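PDB 6GRH: microcin B17-processing protein McbD from Escherichia coli str. K-12 substr. MG1655, which is required, as a member of the YcaO family, to process the inactive microcin B17 precursor McbA into the active antibiotic peptide. Local coordinates for residues T325-L328 and N329-Q333. The protein carries 1 engineered substitution. Residues are numbered along the deposited sequence; the frame is centred on the assembly and turned at random.
Sequences TNLL and NYLQQ
N329 meets N326 at the start of helix 327-334, where the N326 side chain serves as N-cap. The backbone N of N329 donates to N326 OD1 at 2.8 Å, lying in the plane of that amide's C=O. With CG anti to its own backbone N (chi1 -175°), N326 turns its carboxamide back over the first turn. The N329 side chain crosses that of N326 at a slant, the amide planes 37° apart, with N329 CG 3.4 Å from N326 OD1. One residue on, Y330 N closes the first helical turn on N326 O at 3.0 Å. The phenol leads away from the cap, and its OH is hydrogen-bonded to P219 O; Y330 CD2 comes within 4.3 Å of L327 CD1. L331 N then binds L327 O at 2.9 Å. The L331 side chain runs obliquely across that of L327, L331 CD1 lying 4.1 Å from L327 CG, and both leucines pack on M169 of helix 157-180. Q332 N continues the helical series to L328 O, also at 2.9 Å, while the L328 side chain packs on L116 and on R23 of the neighbouring McbB chain. N326 thus satisfies two successive backbone N-H groups at the exposed start of the helix, one through its side chain and one through its carbonyl, while L327 and L331 join this short helix to helix 157-180.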
loop_
_atom_site.group_PDB
_atom_site.type_symbol
_atom_site.label_atom_id
_atom_site.label_comp_id
_atom_site.label_asym_id
_atom_site.label_seq_id
_atom_site.Cartn_x
_atom_site.Cartn_y
_atom_site.Cartn_z
ATOM N N THR E 325 49.480 3.529 27.609
ATOM C CA THR E 325 49.654 3.557 29.062
ATOM C C THR E 325 48.278 3.749 29.701
ATOM O O THR E 325 47.276 3.969 29.012
ATOM C CB THR E 325 50.601 4.682 29.526
ATOM O OG1 THR E 325 50.074 5.931 29.082
ATOM C CG2 THR E 325 52.029 4.481 28.994
ATOM N N ASN E 326 48.216 3.653 31.015
ATOM C CA ASN E 326 46.924 3.605 31.686
ATOM C C ASN E 326 46.444 5.046 31.932
ATOM O O ASN E 326 47.119 5.813 32.615
ATOM C CB ASN E 326 47.088 2.783 32.967
ATOM C CG ASN E 326 45.796 2.577 33.685
ATOM O OD1 ASN E 326 45.338 3.462 34.396
ATOM N ND2 ASN E 326 45.185 1.416 33.499
ATOM N N LEU E 327 45.305 5.426 31.352
ATOM C CA LEU E 327 44.817 6.812 31.477
ATOM C C LEU E 327 44.482 7.191 32.931
ATOM O O LEU E 327 44.837 8.281 33.387
ATOM C CB LEU E 327 43.624 7.061 30.562
ATOM C CG LEU E 327 42.948 8.424 30.663
ATOM C CD1 LEU E 327 43.920 9.531 30.338
ATOM C CD2 LEU E 327 41.712 8.504 29.767
ATOM N N LEU E 328 43.830 6.283 33.656
ATOM C CA LEU E 328 43.533 6.501 35.079
ATOM C C LEU E 328 44.799 6.672 35.927
ATOM O O LEU E 328 44.822 7.527 36.823
ATOM C CB LEU E 328 42.649 5.377 35.658
ATOM C CG LEU E 328 41.171 5.274 35.211
ATOM C CD1 LEU E 328 40.430 4.219 36.027
ATOM C CD2 LEU E 328 40.426 6.590 35.315
ATOM N N ASN E 329 45.839 5.868 35.668
ATOM C CA ASN E 329 47.120 6.037 36.366
ATOM C C ASN E 329 47.717 7.401 36.035
ATOM O O ASN E 329 48.132 8.126 36.931
ATOM C CB ASN E 329 48.135 4.920 36.022
ATOM C CG ASN E 329 47.814 3.586 36.707
ATOM O OD1 ASN E 329 46.859 3.466 37.492
ATOM N ND2 ASN E 329 48.604 2.582 36.410
ATOM N N TYR E 330 47.732 7.756 34.757
ATOM C CA TYR E 330 48.261 9.044 34.346
ATOM C C TYR E 330 47.544 10.189 35.086
ATOM O O TYR E 330 48.183 11.063 35.657
ATOM C CB TYR E 330 48.125 9.211 32.837
ATOM C CG TYR E 330 48.391 10.620 32.366
ATOM C CD1 TYR E 330 49.704 11.092 32.204
ATOM C CD2 TYR E 330 47.329 11.495 32.111
ATOM C CE1 TYR E 330 49.947 12.387 31.776
ATOM C CE2 TYR E 330 47.558 12.791 31.691
ATOM C CZ TYR E 330 48.860 13.236 31.525
ATOM O OH TYR E 330 49.073 14.525 31.097
ATOM N N LEU E 331 46.215 10.176 35.067
ATOM C CA LEU E 331 45.442 11.244 35.720
ATOM C C LEU E 331 45.683 11.300 37.222
ATOM O O LEU E 331 45.859 12.388 37.779
ATOM C CB LEU E 331 43.942 11.098 35.439
ATOM C CG LEU E 331 43.551 11.464 34.004
ATOM C CD1 LEU E 331 42.123 11.060 33.691
ATOM C CD2 LEU E 331 43.794 12.936 33.708
ATOM N N GLN E 332 45.714 10.134 37.863
ATOM C CA GLN E 332 45.914 10.057 39.309
ATOM C C GLN E 332 47.269 10.600 39.751
ATOM O O GLN E 332 47.369 11.135 40.842
ATOM C CB GLN E 332 45.726 8.633 39.841
ATOM C CG GLN E 332 45.580 8.598 41.358
ATOM C CD GLN E 332 45.189 7.242 41.898
ATOM O OE1 GLN E 332 45.295 6.223 41.204
ATOM N NE2 GLN E 332 44.734 7.218 43.151
ATOM N N GLN E 333 48.289 10.459 38.907
ATOM C CA GLN E 333 49.633 11.016 39.172
ATOM C C GLN E 333 49.592 12.539 39.228
ATOM O O GLN E 333 50.307 13.148 40.017
ATOM C CB GLN E 333 50.666 10.550 38.125
ATOM C CG GLN E 333 51.188 9.144 38.353
#